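Local coordinates for protein borrelidin polyketide synthase, type I (Streptomyces parvulus, PDB 6OBT) that probably catalyses the dehydration of beta-hydroxyacyl chains on acyl carrier protein to enoyl intermediates during assembly of the polyketide borrelidin, at residues A43-A48 against V87-H92; P65-L70 against D222-H227; R200-A205 against L209-S214; L271-D276 against S280-W285. All blocks are in the same frame, centred on the assembly; numbering follows the deposited sequence.

Contact 1 of 4, residues A43-A48 against V87-H92; sequences AFVPAA and VELALH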
loop_
_atom_site.group_PDB
_atom_site.type_symbol
_atom_site.label_atom_id
_atom_site.label_comp_id
_atom_site.label_asym_id
_atom_site.label_seq_id
_atom_site.Cartn_x
_atom_site.Cartn_y
_atom_site.Cartn_z
ATOM N N ALA A 43 4.230 1.407 15.781
ATOM C CA ALA A 43 2.904 1.124 16.325
ATOM C C ALA A 43 1.797 1.742 15.474
ATOM O O ALA A 43 0.768 1.098 15.223
ATOM C CB ALA A 43 2.810 1.627 17.768
ATOM N N PHE A 44 1.992 2.977 15.002
ATOM C CA PHE A 44 0.954 3.656 14.231
ATOM C C PHE A 44 0.947 3.254 12.761
ATOM O O PHE A 44 -0.110 3.305 12.127
ATOM C CB PHE A 44 1.116 5.168 14.302
ATOM C CG PHE A 44 0.782 5.760 15.645
ATOM C CD1 PHE A 44 0.081 5.033 16.590
ATOM C CD2 PHE A 44 1.179 7.045 15.953
ATOM C CE1 PHE A 44 -0.215 5.588 17.834
ATOM C CE2 PHE A 44 0.889 7.605 17.185
ATOM C CZ PHE A 44 0.186 6.875 18.124
ATOM N N VAL A 45 2.098 2.917 12.184
ATOM C CA VAL A 45 2.117 2.495 10.781
ATOM C C VAL A 45 2.825 1.149 10.694
ATOM O O VAL A 45 4.027 1.086 10.401
ATOM C CB VAL A 45 2.752 3.559 9.872
ATOM C CG1 VAL A 45 1.759 4.681 9.644
ATOM C CG2 VAL A 45 4.042 4.115 10.459
ATOM N N PRO A 46 2.117 0.050 10.961
ATOM C CA PRO A 46 2.777 -1.264 11.041
ATOM C C PRO A 46 3.222 -1.833 9.700
ATOM O O PRO A 46 3.963 -2.826 9.697
ATOM C CB PRO A 46 1.701 -2.161 11.670
ATOM C CG PRO A 46 0.687 -1.218 12.250
ATOM C CD PRO A 46 0.712 -0.004 11.393
ATOM N N ALA A 47 2.799 -1.260 8.575
ATOM C CA ALA A 47 3.098 -1.833 7.267
ATOM C C ALA A 47 3.608 -0.745 6.341
ATOM O O ALA A 47 3.187 0.411 6.434
ATOM C CB ALA A 47 1.847 -2.497 6.653
ATOM N N ALA A 48 4.504 -1.125 5.427
ATOM C CA ALA A 48 5.040 -0.217 4.427
ATOM C C ALA A 48 4.813 -0.801 3.043
ATOM O O ALA A 48 4.961 -2.012 2.840
ATOM C CB ALA A 48 6.550 0.027 4.631
ATOM N N VAL A 87 5.497 14.339 13.377
ATOM C CA VAL A 87 6.955 14.444 13.315
ATOM C C VAL A 87 7.597 13.096 13.619
ATOM O O VAL A 87 8.561 12.685 12.957
ATOM C CB VAL A 87 7.475 15.539 14.268
ATOM C CG1 VAL A 87 9.007 15.706 14.082
ATOM C CG2 VAL A 87 6.761 16.843 14.008
ATOM N N GLU A 88 7.104 12.417 14.661
ATOM C CA GLU A 88 7.556 11.070 14.989
ATOM C C GLU A 88 7.454 10.129 13.788
ATOM O O GLU A 88 8.392 9.361 13.496
ATOM C CB GLU A 88 6.735 10.563 16.187
ATOM C CG GLU A 88 6.522 9.039 16.261
ATOM C CD GLU A 88 7.719 8.341 16.866
ATOM O OE1 GLU A 88 7.660 7.123 17.130
ATOM O OE2 GLU A 88 8.735 9.030 17.076
ATOM N N LEU A 89 6.318 10.166 13.072
ATOM C CA LEU A 89 6.169 9.316 11.889
ATOM C C LEU A 89 7.149 9.712 10.793
ATOM O O LEU A 89 7.693 8.849 10.106
ATOM C CB LEU A 89 4.726 9.376 11.366
ATOM C CG LEU A 89 3.692 8.756 12.302
ATOM C CD1 LEU A 89 2.256 8.939 11.770
ATOM C CD2 LEU A 89 4.002 7.299 12.553
ATOM N N ALA A 90 7.372 11.015 10.595
ATOM C CA ALA A 90 8.351 11.433 9.600
ATOM C C ALA A 90 9.750 10.948 9.968
ATOM O O ALA A 90 10.498 10.481 9.098
ATOM C CB ALA A 90 8.333 12.955 9.452
ATOM N N LEU A 91 10.118 11.043 11.256
ATOM C CA LEU A 91 11.432 10.567 11.697
ATOM C C LEU A 91 11.575 9.070 11.462
ATOM O O LEU A 91 12.658 8.582 11.103
ATOM C CB LEU A 91 11.648 10.889 13.181
ATOM C CG LEU A 91 11.959 12.350 13.494
ATOM C CD1 LEU A 91 11.613 12.705 14.951
ATOM C CD2 LEU A 91 13.446 12.600 13.234
ATOM N N HIS A 92 10.479 8.323 11.640
ATOM C CA HIS A 92 10.538 6.880 11.462
ATOM C C HIS A 92 10.663 6.521 9.986
ATOM O O HIS A 92 11.498 5.692 9.604
ATOM C CB HIS A 92 9.299 6.217 12.064
ATOM C CG HIS A 92 9.218 4.754 11.773
ATOM N ND1 HIS A 92 9.795 3.801 12.585
ATOM C CD2 HIS A 92 8.665 4.082 10.736
ATOM C CE1 HIS A 92 9.581 2.602 12.071
ATOM N NE2 HIS A 92 8.907 2.746 10.944
#
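Leu89, on helix 83-97, reaches the loop before strand 47-50 through a single methyl group, CD2, which settles between Val45 and Phe44. The closer partner is Val45: its CG2 meets Leu89 CD2 at 3.8 Å, methyl against methyl, the two branches running obliquely to one another. Val45 has CG1 turned anti to the carbonyl carbon (chi1 -77°), which leaves CG2 as the branch facing the helix. Phe44 is touched at its stem rather than on a ring face, with Phe44 CB 4.0 Å from Leu89 CD2, and the same methyl lies at the ring edge, near the ring plane. In Leu89 a chi2 of 176° sends CD1 on anti to CA and leaves CD2 as the branch turned to Val45 and Phe44. The nearest CA atoms, those of Val45 and Leu89, are 8.0 Å apart. The contact is small, apolar and buried.

Polar neighbours flank it. Glu88 OE1 accepts hydrogen bonds from Gly225 N and His42 NE2, and its OE2 from Leu226 N, so three donors hold this buried carboxylate. The ring of Phe44 continues away from the helix to meet Tyr67 and Tyr224, each edge-to-face, while His92 meets His42 in the same manner. The helix is probably the central one of a hotdog unit in the double-hotdog dehydratase fold. Its Val87 and Leu91 pack on strand 254-263 and on Phe231 of helix 228-236, Val45 rests on Trp58 of strand 55-62, and Val35 of the second subunit packs on Pro46 and Ala47.

Contact 2 of 4, residues P65-L70 against D222-H227; sequences PSYPWL and DAYGLH
Trp69 meets two side chains of the loop 222-227, His227 over one indole face and Tyr224 at the edge, and the contact is almost wholly aromatic. The ring pair comes first: His227 CE1 sits 3.7 Å above one face of the indole, offset toward its rim, and comes 3.8 Å from Trp69 CH2. The planes are inclined at 43°, and the centroid of the six-membered ring is 4.6 Å from that of the imidazole, an oblique meeting rather than a stack. Leu70 CG lies over the opposite face. Trp69 has CG between its backbone N and carbonyl carbon (chi1 59°), which swings the indole out from the 3-10 turn toward the loop 222-227.

Hydroxyl contacts are of another kind. Tyr224 OH approaches the indole edge in plane, 3.3 Å from Trp69 CZ2, and also lies 4.0 Å from Tyr67 CD2.

Polar ends find partners beyond the two loops: His227 ND1 caps helix 228-236 by accepting Gly229 N, and Tyr67 OH bonds to Ala43 O. The loops are thus held together by ring contacts and van der Waals packing without a shared hydrogen bond, while the cap fixes the rotation of the imidazole that meets Trp69.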
loop_
_atom_site.group_PDB
_atom_site.type_symbol
_atom_site.label_atom_id
_atom_site.label_comp_id
_atom_site.label_asym_id
_atom_site.label_seq_id
_atom_site.Cartn_x
_atom_site.Cartn_y
_atom_site.Cartn_z
ATOM N N PRO A 65 -9.978 2.800 20.609
ATOM C CA PRO A 65 -9.895 1.443 21.175
ATOM C C PRO A 65 -8.553 0.774 20.937
ATOM O O PRO A 65 -8.151 -0.084 21.732
ATOM C CB PRO A 65 -11.045 0.709 20.479
ATOM C CG PRO A 65 -12.046 1.788 20.242
ATOM C CD PRO A 65 -11.228 2.982 19.841
ATOM N N SER A 66 -7.837 1.155 19.876
ATOM C CA SER A 66 -6.523 0.581 19.615
ATOM C C SER A 66 -5.425 1.272 20.415
ATOM O O SER A 66 -4.430 0.633 20.769
ATOM C CB SER A 66 -6.202 0.652 18.122
ATOM O OG SER A 66 -6.968 -0.304 17.408
ATOM N N TYR A 67 -5.578 2.560 20.696
ATOM C CA TYR A 67 -4.603 3.316 21.482
ATOM C C TYR A 67 -5.372 4.213 22.438
ATOM O O TYR A 67 -5.490 5.424 22.216
ATOM C CB TYR A 67 -3.682 4.141 20.582
ATOM C CG TYR A 67 -3.233 3.436 19.317
ATOM C CD1 TYR A 67 -3.950 3.567 18.135
ATOM C CD2 TYR A 67 -2.090 2.644 19.309
ATOM C CE1 TYR A 67 -3.547 2.934 16.981
ATOM C CE2 TYR A 67 -1.675 2.000 18.160
ATOM C CZ TYR A 67 -2.410 2.150 16.996
ATOM O OH TYR A 67 -2.009 1.518 15.837
ATOM N N PRO A 68 -5.935 3.645 23.506
ATOM C CA PRO A 68 -6.796 4.454 24.388
ATOM C C PRO A 68 -6.090 5.640 25.010
ATOM O O PRO A 68 -6.761 6.626 25.336
ATOM C CB PRO A 68 -7.272 3.452 25.452
ATOM C CG PRO A 68 -6.397 2.256 25.311
ATOM C CD PRO A 68 -5.918 2.225 23.894
ATOM N N TRP A 69 -4.763 5.596 25.160
ATOM C CA TRP A 69 -4.051 6.731 25.734
ATOM C C TRP A 69 -4.109 7.966 24.840
ATOM O O TRP A 69 -3.799 9.061 25.310
ATOM C CB TRP A 69 -2.592 6.351 26.039
ATOM C CG TRP A 69 -1.825 5.889 24.849
ATOM C CD1 TRP A 69 -1.679 4.601 24.416
ATOM C CD2 TRP A 69 -1.110 6.710 23.923
ATOM N NE1 TRP A 69 -0.918 4.572 23.269
ATOM C CE2 TRP A 69 -0.556 5.853 22.945
ATOM C CE3 TRP A 69 -0.887 8.086 23.820
ATOM C CZ2 TRP A 69 0.206 6.326 21.879
ATOM C CZ3 TRP A 69 -0.132 8.557 22.757
ATOM C CH2 TRP A 69 0.407 7.678 21.802
ATOM N N LEU A 70 -4.523 7.826 23.579
ATOM C CA LEU A 70 -4.728 9.003 22.740
ATOM C C LEU A 70 -5.835 9.913 23.279
ATOM O O LEU A 70 -5.867 11.103 22.945
ATOM C CB LEU A 70 -5.035 8.566 21.300
ATOM C CG LEU A 70 -3.845 8.056 20.471
ATOM C CD1 LEU A 70 -4.298 7.490 19.116
ATOM C CD2 LEU A 70 -2.804 9.145 20.271
ATOM N N ASP A 222 8.098 0.331 22.966
ATOM C CA ASP A 222 8.846 -0.520 22.046
ATOM C C ASP A 222 8.622 -0.123 20.590
ATOM O O ASP A 222 9.564 -0.134 19.789
ATOM C CB ASP A 222 8.469 -1.985 22.269
ATOM C CG ASP A 222 9.284 -2.631 23.366
ATOM O OD1 ASP A 222 10.389 -2.130 23.660
ATOM O OD2 ASP A 222 8.822 -3.639 23.939
ATOM N N ALA A 223 7.392 0.238 20.221
ATOM C CA ALA A 223 7.081 0.446 18.810
ATOM C C ALA A 223 7.079 1.921 18.418
ATOM O O ALA A 223 6.407 2.305 17.453
ATOM C CB ALA A 223 5.743 -0.204 18.458
ATOM N N TYR A 224 7.828 2.749 19.136
ATOM C CA TYR A 224 7.935 4.168 18.843
ATOM C C TYR A 224 9.404 4.562 18.783
ATOM O O TYR A 224 10.267 3.897 19.354
ATOM C CB TYR A 224 7.205 5.003 19.898
ATOM C CG TYR A 224 5.730 4.704 19.955
ATOM C CD1 TYR A 224 4.846 5.375 19.127
ATOM C CD2 TYR A 224 5.219 3.767 20.847
ATOM C CE1 TYR A 224 3.495 5.116 19.158
ATOM C CE2 TYR A 224 3.848 3.501 20.896
ATOM C CZ TYR A 224 2.996 4.182 20.044
ATOM O OH TYR A 224 1.633 3.934 20.063
ATOM N N GLY A 225 9.683 5.640 18.058
ATOM C CA GLY A 225 11.002 6.226 18.099
ATOM C C GLY A 225 11.085 7.003 19.406
ATOM O O GLY A 225 11.865 6.654 20.303
ATOM N N LEU A 226 10.251 8.035 19.522
ATOM C CA LEU A 226 10.024 8.766 20.770
ATOM C C LEU A 226 8.533 8.781 21.047
ATOM O O LEU A 226 7.762 9.357 20.264
ATOM C CB LEU A 226 10.570 10.196 20.691
ATOM C CG LEU A 226 10.415 11.041 21.965
ATOM C CD1 LEU A 226 11.189 10.394 23.106
ATOM C CD2 LEU A 226 10.895 12.457 21.737
ATOM N N HIS A 227 8.118 8.142 22.146
ATOM C CA HIS A 227 6.693 8.014 22.449
ATOM C C HIS A 227 5.993 9.369 22.348
ATOM O O HIS A 227 6.478 10.359 22.926
ATOM C CB HIS A 227 6.488 7.450 23.858
ATOM C CG HIS A 227 5.089 6.994 24.135
ATOM N ND1 HIS A 227 4.070 7.867 24.458
ATOM C CD2 HIS A 227 4.542 5.754 24.143
ATOM C CE1 HIS A 227 2.952 7.183 24.642
ATOM N NE2 HIS A 227 3.211 5.898 24.458
#

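Contact 3 of 4, residues R200-A205 against L209-S214; sequences RRAWRA and LVAEIS
A tight antiparallel beta hairpin, strands 199-205 and 208-214, forms this contact near the end of the sheet of a probable double-hotdog fold, and a classic beta bulge interrupts it where Arg200 and Arg201 both face Glu212. Glu212 O takes Arg200 N at 3.0 Å and, weakly, Arg201 N. Beyond the bulge the ladder is regular: Trp203 N bonds to Val210 O at 2.8 Å, and Val210 N returns to Trp203 O at 3.1 Å with a nearly straight N-H...O angle of 175°.

Arg201, Trp203, Val210 and Glu212 share one face. Trp203 CE3 meets Val210 CG2 at 3.7 Å, the two side chains crossing at about a right angle, and the indole edge also reaches the Glu212 carboxylate. That carboxylate lies under the Arg201 guanidinium, OE2 3.1 Å from its plane and over its centre. Glu212 OE1, 3.0 Å from Arg201 NH2, is also well out of that plane, so this salt bridge rests on charge, with no N-H aimed at the oxygen. Glu212 OE1 has a directed donor in Trp168 NE1. On the other face Ala202 and Ala211 bring their methyls together, and strand 174-176 adds Leu176 against Ala202.

At the open end Arg200, bent at chi2 (-67°), reaches along the neighbouring strand to Ser214: its NH2 donates to Ser214 O at 3.0 Å, with the oxygen in the guanidinium plane but the donor 40° out of the carbonyl plane.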
loop_
_atom_site.group_PDB
_atom_site.type_symbol
_atom_site.label_atom_id
_atom_site.label_comp_id
_atom_site.label_asym_id
_atom_site.label_seq_id
_atom_site.Cartn_x
_atom_site.Cartn_y
_atom_site.Cartn_z
ATOM N N ARG A 200 8.042 17.017 35.208
ATOM C CA ARG A 200 8.315 16.773 36.622
ATOM C C ARG A 200 9.007 17.937 37.315
ATOM O O ARG A 200 8.618 18.318 38.428
ATOM C CB ARG A 200 9.167 15.506 36.783
ATOM C CG ARG A 200 8.696 14.333 35.953
ATOM C CD ARG A 200 7.343 13.808 36.423
ATOM N NE ARG A 200 6.841 12.776 35.516
ATOM C CZ ARG A 200 5.740 12.064 35.729
ATOM N NH1 ARG A 200 5.019 12.262 36.827
ATOM N NH2 ARG A 200 5.365 11.140 34.853
ATOM N N ARG A 201 10.065 18.490 36.722
ATOM C CA ARG A 201 10.764 19.617 37.331
ATOM C C ARG A 201 11.194 20.579 36.235
ATOM O O ARG A 201 11.414 20.171 35.098
ATOM C CB ARG A 201 11.996 19.163 38.149
ATOM C CG ARG A 201 11.825 17.850 38.911
ATOM C CD ARG A 201 12.615 17.853 40.212
ATOM N NE ARG A 201 14.049 17.957 39.968
ATOM C CZ ARG A 201 14.913 16.964 40.154
ATOM N NH1 ARG A 201 14.487 15.788 40.595
ATOM N NH2 ARG A 201 16.203 17.143 39.900
ATOM N N ALA A 202 11.295 21.861 36.577
ATOM C CA ALA A 202 11.751 22.861 35.620
ATOM C C ALA A 202 12.574 23.928 36.338
ATOM O O ALA A 202 12.386 24.187 37.532
ATOM C CB ALA A 202 10.567 23.494 34.867
ATOM N N TRP A 203 13.521 24.519 35.600
ATOM C CA TRP A 203 14.323 25.645 36.065
ATOM C C TRP A 203 14.404 26.681 34.957
ATOM O O TRP A 203 14.358 26.348 33.775
ATOM C CB TRP A 203 15.778 25.278 36.427
ATOM C CG TRP A 203 15.991 24.167 37.398
ATOM C CD1 TRP A 203 16.414 24.281 38.700
ATOM C CD2 TRP A 203 15.839 22.768 37.147
ATOM N NE1 TRP A 203 16.521 23.036 39.271
ATOM C CE2 TRP A 203 16.173 22.090 38.338
ATOM C CE3 TRP A 203 15.446 22.020 36.029
ATOM C CZ2 TRP A 203 16.122 20.703 38.446
ATOM C CZ3 TRP A 203 15.401 20.638 36.138
ATOM C CH2 TRP A 203 15.743 19.994 37.336
ATOM N N ARG A 204 14.585 27.933 35.348
ATOM C CA ARG A 204 15.041 28.963 34.428
ATOM C C ARG A 204 16.563 28.989 34.457
ATOM O O ARG A 204 17.164 29.113 35.528
ATOM C CB ARG A 204 14.471 30.330 34.811
ATOM C CG ARG A 204 14.998 31.498 33.987
ATOM C CD ARG A 204 14.075 32.702 34.141
ATOM N NE ARG A 204 14.633 33.942 33.599
ATOM C CZ ARG A 204 13.910 35.029 33.335
ATOM N NH1 ARG A 204 12.602 35.029 33.562
ATOM N NH2 ARG A 204 14.492 36.119 32.846
ATOM N N ALA A 205 17.178 28.872 33.288
ATOM C CA ALA A 205 18.632 28.868 33.143
ATOM C C ALA A 205 19.001 30.029 32.230
ATOM O O ALA A 205 18.946 29.896 31.003
ATOM C CB ALA A 205 19.121 27.534 32.578
ATOM N N LEU A 209 14.924 27.753 29.106
ATOM C CA LEU A 209 14.136 26.869 29.946
ATOM C C LEU A 209 14.770 25.480 29.964
ATOM O O LEU A 209 15.107 24.945 28.902
ATOM C CB LEU A 209 12.720 26.792 29.380
ATOM C CG LEU A 209 11.600 26.124 30.147
ATOM C CD1 LEU A 209 11.037 27.132 31.123
ATOM C CD2 LEU A 209 10.558 25.695 29.133
ATOM N N VAL A 210 14.934 24.894 31.156
ATOM C CA VAL A 210 15.347 23.497 31.252
ATOM C C VAL A 210 14.358 22.735 32.122
ATOM O O VAL A 210 13.773 23.284 33.061
ATOM C CB VAL A 210 16.797 23.308 31.768
ATOM C CG1 VAL A 210 17.780 23.969 30.819
ATOM C CG2 VAL A 210 16.961 23.860 33.207
ATOM N N ALA A 211 14.169 21.456 31.792
ATOM C CA ALA A 211 13.129 20.656 32.418
ATOM C C ALA A 211 13.510 19.181 32.419
ATOM O O ALA A 211 14.190 18.695 31.507
ATOM C CB ALA A 211 11.785 20.838 31.699
ATOM N N GLU A 212 13.056 18.483 33.461
ATOM C CA GLU A 212 13.031 17.025 33.510
ATOM C C GLU A 212 11.622 16.560 33.168
ATOM O O GLU A 212 10.652 17.018 33.780
ATOM C CB GLU A 212 13.437 16.503 34.894
ATOM C CG GLU A 212 14.928 16.541 35.140
ATOM C CD GLU A 212 15.299 16.246 36.583
ATOM O OE1 GLU A 212 16.466 16.496 36.951
ATOM O OE2 GLU A 212 14.433 15.758 37.345
ATOM N N ILE A 213 11.515 15.667 32.182
ATOM C CA ILE A 213 10.239 15.196 31.648
ATOM C C ILE A 213 10.324 13.679 31.511
ATOM O O ILE A 213 11.302 13.170 30.955
ATOM C CB ILE A 213 9.947 15.849 30.282
ATOM C CG1 ILE A 213 10.068 17.378 30.376
ATOM C CG2 ILE A 213 8.562 15.481 29.792
ATOM C CD1 ILE A 213 10.106 18.094 29.038
ATOM N N SER A 214 9.320 12.951 32.014
ATOM C CA SER A 214 9.393 11.493 31.924
ATOM C C SER A 214 8.006 10.854 31.855
ATOM O O SER A 214 7.028 11.392 32.373
ATOM C CB SER A 214 10.192 10.906 33.092
ATOM O OG SER A 214 9.646 11.259 34.342
#

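Contact 4 of 4, residues L271-D276 against S280-W285; sequences LRVRID and SSWQAW
Strands 270-276 and 281-286 make an antiparallel beta hairpin, probably within the double-hotdog fold, closed at its turn by a classic beta bulge in which Ser280 and Ser281 both face Asp276. The ladder is regular from there: Arg274 N to Gln283 O is 2.8 Å, and Trp285 N to Arg272 O is 2.7 Å.

The two faces differ. The tightly packed one carries Leu271, Val273, Ile275, Trp282 and Ala284, all buried. Ile275 lies alongside Trp282 and pointing the same way, its CG1 3.8 Å from the centroid of the five-membered ring and 18° off the ring normal, a CH-pi contact over the face. Ile275 CG2, anti to the backbone N, spreads over the same face toward the benzo rim, so both branches cover the indole. Val273 CG1 adds an oblique contact with Trp282 CD1 at 4.0 Å. The indole nitrogen of Trp282 donates to Ala234 O of helix 228-236, which fixes the ring between the hairpin and that helix.

The other face is looser and mostly polar, with Arg272, Arg274, Asp276, Ser281 and Gln283 partly exposed. The Arg274 chain runs beside Gln283, then bends at chi3 (-81°), and its NH1 forms a salt bridge with Asp208. Asp276 OD2 accepts Gln278 N, and Ser281 OG pairs with Asn279 OD1, which braces the turn. Trp285 is the buried exception, its NE1 bonded to Glu163 O; the far rim of its indole meets Arg274 edge-on, CZ3 lying 3.8 Å from Arg274 CB.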
loop_
_atom_site.group_PDB
_atom_site.type_symbol
_atom_site.label_atom_id
_atom_site.label_comp_id
_atom_site.label_asym_id
_atom_site.label_seq_id
_atom_site.Cartn_x
_atom_site.Cartn_y
_atom_site.Cartn_z
ATOM N N LEU A 271 13.650 12.375 29.866
ATOM C CA LEU A 271 14.461 13.343 29.136
ATOM C C LEU A 271 14.880 14.514 30.017
ATOM O O LEU A 271 14.158 14.923 30.930
ATOM C CB LEU A 271 13.730 13.928 27.944
ATOM C CG LEU A 271 13.342 12.951 26.845
ATOM C CD1 LEU A 271 12.342 13.652 25.949
ATOM C CD2 LEU A 271 14.574 12.530 26.082
ATOM N N ARG A 272 16.055 15.057 29.693
ATOM C CA ARG A 272 16.490 16.384 30.123
ATOM C C ARG A 272 16.443 17.306 28.911
ATOM O O ARG A 272 16.983 16.966 27.850
ATOM C CB ARG A 272 17.900 16.316 30.722
ATOM C CG ARG A 272 17.910 15.429 31.931
ATOM C CD ARG A 272 19.293 15.059 32.436
ATOM N NE ARG A 272 19.156 14.325 33.690
ATOM C CZ ARG A 272 20.161 14.043 34.511
ATOM N NH1 ARG A 272 19.936 13.371 35.633
ATOM N NH2 ARG A 272 21.390 14.425 34.206
ATOM N N VAL A 273 15.744 18.433 29.045
ATOM C CA VAL A 273 15.336 19.246 27.907
ATOM C C VAL A 273 15.830 20.672 28.105
ATOM O O VAL A 273 15.771 21.209 29.215
ATOM C CB VAL A 273 13.803 19.204 27.731
ATOM C CG1 VAL A 273 13.370 19.986 26.505
ATOM C CG2 VAL A 273 13.330 17.761 27.623
ATOM N N ARG A 274 16.321 21.283 27.028
ATOM C CA ARG A 274 16.745 22.678 27.043
ATOM C C ARG A 274 16.087 23.392 25.882
ATOM O O ARG A 274 16.273 22.992 24.727
ATOM C CB ARG A 274 18.272 22.830 26.939
ATOM C CG ARG A 274 18.662 24.324 26.807
ATOM C CD ARG A 274 20.166 24.544 26.847
ATOM N NE ARG A 274 20.670 24.551 28.213
ATOM C CZ ARG A 274 21.008 25.646 28.890
ATOM N NH1 ARG A 274 20.880 26.844 28.336
ATOM N NH2 ARG A 274 21.476 25.545 30.128
ATOM N N ILE A 275 15.324 24.444 26.184
ATOM C CA ILE A 275 14.558 25.194 25.194
ATOM C C ILE A 275 15.115 26.610 25.131
ATOM O O ILE A 275 15.284 27.264 26.168
ATOM C CB ILE A 275 13.052 25.215 25.537
ATOM C CG1 ILE A 275 12.533 23.788 25.751
ATOM C CG2 ILE A 275 12.248 25.937 24.446
ATOM C CD1 ILE A 275 11.036 23.711 26.015
ATOM N N ASP A 276 15.377 27.089 23.918
ATOM C CA ASP A 276 15.902 28.438 23.687
ATOM C C ASP A 276 14.911 29.227 22.844
ATOM O O ASP A 276 14.828 29.001 21.623
ATOM C CB ASP A 276 17.267 28.374 22.994
ATOM C CG ASP A 276 17.755 29.737 22.470
ATOM O OD1 ASP A 276 18.805 29.758 21.791
ATOM O OD2 ASP A 276 17.126 30.784 22.731
ATOM N N SER A 280 13.576 29.582 19.061
ATOM C CA SER A 280 12.652 28.517 19.465
ATOM C C SER A 280 13.152 27.109 19.159
ATOM O O SER A 280 12.515 26.355 18.410
ATOM C CB SER A 280 11.278 28.733 18.828
ATOM O OG SER A 280 11.382 29.291 17.530
ATOM N N SER A 281 14.293 26.751 19.740
ATOM C CA SER A 281 14.961 25.483 19.508
ATOM C C SER A 281 14.958 24.619 20.766
ATOM O O SER A 281 14.906 25.110 21.898
ATOM C CB SER A 281 16.401 25.718 19.046
ATOM O OG SER A 281 17.087 26.554 19.983
ATOM N N TRP A 282 15.050 23.310 20.540
ATOM C CA TRP A 282 14.989 22.288 21.573
ATOM C C TRP A 282 16.226 21.412 21.487
ATOM O O TRP A 282 16.675 21.063 20.391
ATOM C CB TRP A 282 13.754 21.381 21.396
ATOM C CG TRP A 282 12.462 21.828 22.043
ATOM C CD1 TRP A 282 11.806 21.195 23.062
ATOM C CD2 TRP A 282 11.648 22.955 21.682
ATOM N NE1 TRP A 282 10.658 21.880 23.383
ATOM C CE2 TRP A 282 10.540 22.966 22.555
ATOM C CE3 TRP A 282 11.760 23.966 20.722
ATOM C CZ2 TRP A 282 9.535 23.936 22.478
ATOM C CZ3 TRP A 282 10.759 24.937 20.648
ATOM C CH2 TRP A 282 9.667 24.911 21.524
ATOM N N GLN A 283 16.754 21.038 22.645
ATOM C CA GLN A 283 17.714 19.952 22.766
ATOM C C GLN A 283 17.213 19.050 23.877
ATOM O O GLN A 283 16.796 19.540 24.934
ATOM C CB GLN A 283 19.137 20.449 23.121
ATOM C CG GLN A 283 19.772 21.402 22.145
ATOM C CD GLN A 283 20.907 22.158 22.779
ATOM O OE1 GLN A 283 22.062 21.782 22.627
ATOM N NE2 GLN A 283 20.587 23.220 23.510
ATOM N N ALA A 284 17.256 17.746 23.652
ATOM C CA ALA A 284 16.911 16.793 24.699
ATOM C C ALA A 284 17.978 15.715 24.816
ATOM O O ALA A 284 18.492 15.226 23.807
ATOM C CB ALA A 284 15.565 16.141 24.441
ATOM N N TRP A 285 18.308 15.354 26.059
ATOM C CA TRP A 285 19.241 14.279 26.386
ATOM C C TRP A 285 18.524 13.260 27.265
ATOM O O TRP A 285 17.480 13.557 27.850
ATOM C CB TRP A 285 20.488 14.809 27.122
ATOM C CG TRP A 285 21.270 15.857 26.374
ATOM C CD1 TRP A 285 22.381 15.654 25.619
ATOM C CD2 TRP A 285 20.997 17.266 26.313
ATOM N NE1 TRP A 285 22.825 16.843 25.088
ATOM C CE2 TRP A 285 21.981 17.846 25.487
ATOM C CE3 TRP A 285 20.012 18.090 26.869
ATOM C CZ2 TRP A 285 22.028 19.216 25.224
ATOM C CZ3 TRP A 285 20.050 19.451 26.591
ATOM C CH2 TRP A 285 21.061 20.001 25.791
#

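How the contacts relate
Contacts 1 and 2 form one cluster and contacts 3 and 4 another. Contacts 1 and 2, with centres 11 Å apart, are joined by Glu88 OE1 to Gly225 N (2.7 Å) and by packing of Phe44 CE1 on Tyr224 OH (3.3 Å). Contacts 3 and 4, centres 9 Å apart, are neighbouring hairpins stitched together by Leu209 O and Ile275 N at 2.8 Å. Contact 1 is remote from contact 3, centres 28 Å apart on opposite sides of the chain's centre, but contact 2 comes within about 4 Å of contact 4 at the nearest atoms, without touching. Helix 228-236 touches residues of all four; in dehydratases of this family the corresponding helix carries the catalytic aspartate, so contact 2, at its cap, probably lies near the active site.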